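Local coordinates for Ispd/ispf bifunctional enzyme (Campylobacter jejuni, PDB 1W55), which catalyses two steps of isoprenoid precursor synthesis, transferring the cytidylyl group of CTP to methylerythritol phosphate and later cyclising the phosphorylated product with release of CMP, at residues D217-G222 with G246-H251; M308-K313 with A340-K345. All blocks are in the same frame, centred on the assembly; numbering follows the deposited sequence.

Contact 1 of 2, residues D217-G222 with G246-H251. With MG (magnesium ion), chain B.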
# COMPACT_ATOMS: atom_id res chain seq x y z
N ASP A 217 36.51 -32.99 -1.08
CA ASP A 217 37.83 -33.19 -1.64
C ASP A 217 38.72 -33.96 -0.68
O ASP A 217 38.56 -33.88 0.54
CB ASP A 217 38.47 -31.85 -1.99
CG ASP A 217 39.44 -31.96 -3.15
OD1 ASP A 217 39.57 -33.06 -3.76
OD2 ASP A 217 40.13 -31.00 -3.52
N VAL A 218 39.64 -34.72 -1.27
CA VAL A 218 40.58 -35.57 -0.56
C VAL A 218 41.98 -35.28 -1.11
O VAL A 218 42.19 -35.27 -2.33
CB VAL A 218 40.23 -37.08 -0.76
CG1 VAL A 218 41.30 -38.01 -0.18
CG2 VAL A 218 38.88 -37.41 -0.15
N HIS A 219 42.92 -34.98 -0.21
CA HIS A 219 44.34 -34.95 -0.57
C HIS A 219 45.08 -35.97 0.29
O HIS A 219 44.60 -36.37 1.35
CB HIS A 219 44.95 -33.56 -0.40
CG HIS A 219 44.45 -32.55 -1.38
ND1 HIS A 219 43.53 -32.85 -2.36
CD2 HIS A 219 44.72 -31.23 -1.51
CE1 HIS A 219 43.26 -31.76 -3.06
NE2 HIS A 219 43.96 -30.76 -2.56
N GLU A 220 46.25 -36.37 -0.20
CA GLU A 220 47.08 -37.39 0.42
C GLU A 220 48.19 -36.76 1.27
O GLU A 220 48.80 -35.77 0.87
CB GLU A 220 47.69 -38.26 -0.69
CG GLU A 220 48.54 -39.43 -0.23
CD GLU A 220 49.11 -40.23 -1.39
OE1 GLU A 220 49.69 -41.31 -1.13
OE2 GLU A 220 48.97 -39.78 -2.56
N PHE A 221 48.44 -37.34 2.43
CA PHE A 221 49.58 -36.93 3.24
C PHE A 221 50.90 -37.47 2.66
O PHE A 221 50.91 -38.37 1.80
CB PHE A 221 49.43 -37.41 4.69
CG PHE A 221 48.63 -36.48 5.57
CD1 PHE A 221 47.42 -36.90 6.14
CD2 PHE A 221 49.09 -35.20 5.85
CE1 PHE A 221 46.68 -36.05 6.96
CE2 PHE A 221 48.34 -34.33 6.67
CZ PHE A 221 47.15 -34.77 7.24
N GLY A 222 52.01 -36.90 3.13
CA GLY A 222 53.33 -37.41 2.79
C GLY A 222 54.20 -36.45 2.00
O GLY A 222 55.16 -36.88 1.37
N GLY A 246 48.48 -27.52 -1.90
CA GLY A 246 47.88 -28.61 -1.13
C GLY A 246 46.66 -28.29 -0.25
O GLY A 246 46.22 -29.12 0.54
N ASP A 247 46.12 -27.09 -0.38
CA ASP A 247 45.00 -26.64 0.46
C ASP A 247 43.69 -27.35 0.10
O ASP A 247 42.91 -26.82 -0.69
CB ASP A 247 44.88 -25.12 0.28
CG ASP A 247 44.12 -24.43 1.40
OD1 ASP A 247 43.15 -25.00 1.98
OD2 ASP A 247 44.41 -23.27 1.74
N VAL A 248 43.46 -28.55 0.66
CA VAL A 248 42.23 -29.31 0.38
C VAL A 248 41.00 -28.53 0.79
O VAL A 248 39.96 -28.66 0.16
CB VAL A 248 42.01 -30.59 1.23
CG1 VAL A 248 41.74 -31.82 0.36
CG2 VAL A 248 42.98 -30.78 2.37
N LEU A 249 41.11 -27.79 1.88
CA LEU A 249 39.99 -26.97 2.33
C LEU A 249 39.57 -25.98 1.24
O LEU A 249 38.41 -25.96 0.81
CB LEU A 249 40.31 -26.28 3.66
CG LEU A 249 39.11 -25.57 4.31
CD1 LEU A 249 39.30 -25.42 5.83
CD2 LEU A 249 38.83 -24.22 3.65
N ALA A 250 40.50 -25.15 0.78
CA ALA A 250 40.20 -24.15 -0.24
C ALA A 250 39.61 -24.82 -1.49
O ALA A 250 38.70 -24.29 -2.10
CB ALA A 250 41.47 -23.35 -0.60
N HIS A 251 40.12 -26.00 -1.83
CA HIS A 251 39.68 -26.71 -3.01
C HIS A 251 38.26 -27.23 -2.85
O HIS A 251 37.46 -27.14 -3.78
CB HIS A 251 40.66 -27.85 -3.34
CG HIS A 251 42.04 -27.36 -3.63
ND1 HIS A 251 43.17 -28.14 -3.49
CD2 HIS A 251 42.49 -26.14 -4.04
CE1 HIS A 251 44.24 -27.44 -3.79
NE2 HIS A 251 43.85 -26.22 -4.14
MG MG B . 39.85 -33.79 -5.82
O HOH W 1 41.10 -31.99 -5.78
O HOH W 2 41.11 -35.32 -4.98
O HOH W 3 38.47 -32.45 -6.46

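Contact 2 of 2, residues M308-K313 with A340-K345. With MG (magnesium ion), chain C; C (cytidine-5'-monophosphate), chain D.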
# COMPACT_ATOMS: atom_id res chain seq x y z
N MET A 308 37.88 -33.51 7.90
CA MET A 308 38.04 -34.84 8.45
C MET A 308 39.53 -35.17 8.44
O MET A 308 40.15 -35.36 7.39
CB MET A 308 37.20 -35.85 7.67
CG MET A 308 35.71 -35.44 7.60
SD MET A 308 34.84 -35.87 6.06
CE MET A 308 35.38 -37.40 5.79
N ALA A 309 40.10 -35.20 9.64
CA ALA A 309 41.53 -35.42 9.80
C ALA A 309 41.85 -36.00 11.17
O ALA A 309 41.41 -35.46 12.20
CB ALA A 309 42.30 -34.12 9.58
N GLN A 310 42.61 -37.08 11.18
CA GLN A 310 43.11 -37.65 12.42
C GLN A 310 44.08 -36.68 13.12
O GLN A 310 44.01 -36.49 14.34
CB GLN A 310 43.75 -39.02 12.17
CG GLN A 310 43.84 -39.90 13.41
CD GLN A 310 42.48 -40.24 14.01
OE1 GLN A 310 41.57 -40.67 13.30
NE2 GLN A 310 42.36 -40.06 15.32
N SER A 311 44.95 -36.04 12.32
CA SER A 311 45.92 -35.05 12.80
C SER A 311 46.23 -34.07 11.67
O SER A 311 46.00 -34.38 10.50
CB SER A 311 47.22 -35.74 13.24
OG SER A 311 46.97 -36.75 14.21
N PRO A 312 46.75 -32.88 11.99
CA PRO A 312 46.86 -32.38 13.37
C PRO A 312 45.56 -31.78 13.86
O PRO A 312 44.61 -31.67 13.08
CB PRO A 312 47.92 -31.28 13.24
CG PRO A 312 47.82 -30.80 11.87
CD PRO A 312 47.28 -31.92 11.01
N LYS A 313 45.52 -31.41 15.14
CA LYS A 313 44.35 -30.76 15.75
C LYS A 313 44.22 -29.35 15.19
O LYS A 313 45.18 -28.60 15.16
CB LYS A 313 44.48 -30.71 17.28
CG LYS A 313 43.27 -31.32 18.00
CD LYS A 313 43.01 -30.70 19.37
CE LYS A 313 41.56 -30.97 19.85
NZ LYS A 313 41.21 -32.43 19.98
N ALA A 340 35.86 -29.67 12.66
CA ALA A 340 36.75 -30.79 12.41
C ALA A 340 36.32 -32.04 13.17
O ALA A 340 35.70 -31.94 14.22
CB ALA A 340 38.21 -30.42 12.77
N THR A 341 36.66 -33.20 12.64
CA THR A 341 36.48 -34.46 13.36
C THR A 341 37.58 -35.44 12.94
O THR A 341 38.12 -35.35 11.83
CB THR A 341 35.06 -35.07 13.11
OG1 THR A 341 34.94 -36.31 13.83
CG2 THR A 341 34.87 -35.50 11.64
N THR A 342 37.93 -36.36 13.84
CA THR A 342 38.72 -37.52 13.43
C THR A 342 37.75 -38.61 12.99
O THR A 342 36.53 -38.43 13.08
CB THR A 342 39.62 -38.04 14.58
OG1 THR A 342 38.81 -38.64 15.59
CG2 THR A 342 40.37 -36.88 15.32
N THR A 343 38.28 -39.74 12.52
CA THR A 343 37.44 -40.90 12.23
C THR A 343 37.76 -42.05 13.18
O THR A 343 37.57 -43.21 12.83
CB THR A 343 37.58 -41.35 10.75
OG1 THR A 343 38.94 -41.72 10.47
CG2 THR A 343 37.30 -40.18 9.78
N GLU A 344 38.22 -41.72 14.39
CA GLU A 344 38.47 -42.72 15.43
C GLU A 344 39.50 -43.74 14.96
O GLU A 344 39.36 -44.94 15.25
CB GLU A 344 37.18 -43.47 15.81
CG GLU A 344 36.05 -42.59 16.31
CD GLU A 344 36.49 -41.68 17.43
OE1 GLU A 344 36.92 -42.19 18.49
OE2 GLU A 344 36.40 -40.45 17.24
N LYS A 345 40.49 -43.27 14.21
CA LYS A 345 41.56 -44.11 13.67
C LYS A 345 41.06 -45.10 12.64
O LYS A 345 41.74 -46.07 12.33
CB LYS A 345 42.34 -44.82 14.80
CG LYS A 345 43.00 -43.86 15.80
CD LYS A 345 43.45 -44.58 17.06
CE LYS A 345 44.13 -43.62 18.03
NZ LYS A 345 44.50 -44.27 19.34
MG MG C . 34.06 -36.77 15.89
OP3 C D . 35.12 -36.14 17.42
P C D . 36.59 -36.33 17.64
OP1 C D . 37.32 -36.83 16.45
OP2 C D . 36.86 -37.12 18.89
O5' C D . 37.15 -34.85 17.90
C5' C D . 36.77 -34.09 19.03
C4' C D . 36.95 -32.60 18.74
O4' C D . 38.31 -32.28 18.41
C3' C D . 36.13 -32.07 17.56
O3' C D . 34.81 -31.71 17.94
C2' C D . 36.93 -30.86 17.11
O2' C D . 36.64 -29.76 17.96
C1' C D . 38.37 -31.22 17.44
N1 C D . 39.24 -31.62 16.30
C2 C D . 40.15 -30.70 15.75
O2 C D . 40.19 -29.53 16.17
N3 C D . 40.99 -31.07 14.74
C4 C D . 40.95 -32.33 14.25
N4 C D . 41.79 -32.71 13.24
C5 C D . 40.05 -33.25 14.78
C6 C D . 39.20 -32.87 15.82
O HOH W 4 40.36 -40.40 17.20
O HOH W 5 34.87 -38.74 15.67
O HOH W 6 32.74 -36.92 17.62
O HOH W 7 33.26 -34.90 15.83

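Contact 1 of 2, residues D217-G222 with G246-H251
The imidazole of His219 is gripped on a face and along its rim by residues at and just before the start of helix 248-260. Val248 CG1 sits almost on the ring normal, 3.4 Å from the centroid of the His219 ring, a CH-pi contact. At the ring edge, close to its plane, lie Gly246 O, 3.3 Å from His219 CD2, and His251 ND1, hydrogen-bonded to His219 NE2 at 2.9 Å with either nitrogen able to donate. The two imidazoles meet rim to rim, their planes 53° apart, and Asp247 O lies above one face of the His251 ring. His219 also stacks with His243. Rotation of the His219 ring is fixed from its other nitrogen: ND1 donates to Val218 O at 2.8 Å, a fairly straight bond that arrives well above the carbonyl plane. With chi1 at -69°, CG is anti to the carbonyl carbon, and from there NE2 can face the helix. His251 NE2 is held by Ser282. Asp217 leans across obliquely, OD2 meeting His251 CB at 3.2 Å. Its OD1 binds a magnesium ion at 2.2 Å, whose shell also includes three waters and Thr341 OG1 of a second subunit; one water donates to OD2. Asp247 caps the helix, OD1 accepting from Ala250 N at 2.9 Å and OD2 from Gly231 N. By similarity, Asp217, His219 and His251 are ligands of a divalent cation, the Asp-His-His site of the IspF family; here the histidines bond to each other, with the magnesium 6.1 Å from His219 NE2.

Contact 2 of 2, residues M308-K313 with A340-K345
Ala309 and Thr342 meet beside the bound nucleotide, Ala309 O lying 3.6 Å from Thr342 CG2. Thr342, by similarity a transition-state stabiliser, donates its N to OP1 of cytidine monophosphate at 2.7 Å; its hydroxyl lies closer still to OP1, at a separation too short to be taken at face value. Beside it, Thr341 OG1 binds magnesium at 2.3 Å while donating to Thr342 O in the carbonyl plane, on a lone pair; OP3, three waters and Asp217 of a third subunit share the metal. At the base, Ala309 O accepts from cytosine N4 at 3.0 Å in a nearly straight bond, with a weak one from N4 to Pro312 O, which suits an amino-bearing cytosine. Behind this shell, Gln310 holds the turn whose Thr342 meets the phosphate. Its chain sets out with CG anti to the backbone N (chi1 -159°) and bends at chi2, bringing the amide across Thr342, NE2 lying 3.5 Å from Thr342 CB. Gln310 OE1 accepts from Lys345 N at 3.0 Å, the donor standing 50° out of the amide carbonyl plane. A water joins Gln310 NE2 to Thr342 OG1, so both ends of the amide are tied to the same turn. The backbone contributes too: Ala309 N donates to Thr341 O at 3.0 Å, and Met308 pairs with Thr341 as a parallel bridge. The two segments thus sit at the ends of parallel strands 298-308 and 336-341, joined through helix 318-329 as a beta-alpha-beta crossover. Met308 and Thr343 rest on Ile349 of helix 347-350, and Met308 also packs on Ala356 of strand 354-365.

Contacts 1 and 2 each have a strand in, or leading from, the same five-stranded sheet; their centres are about 14 Å apart, and they touch where Phe221 CZ packs 3.5 Å from Ser311 O. Yet they serve different active sites. Within one chain Asp217 OD1 and Thr341 OG1 are 18.5 Å apart and bind separate magnesium ions. Each ion is completed by a neighbour: contact 1 supplies Asp217 to one site, where it meets Thr341 of a second subunit, whereas contact 2 supplies Thr341 and nucleotide-binding groups to another, where they meet Asp217 of a third. The pair illustrates catalytic sites shared across subunit interfaces, which would be expected to make IspF activity depend on the oligomer.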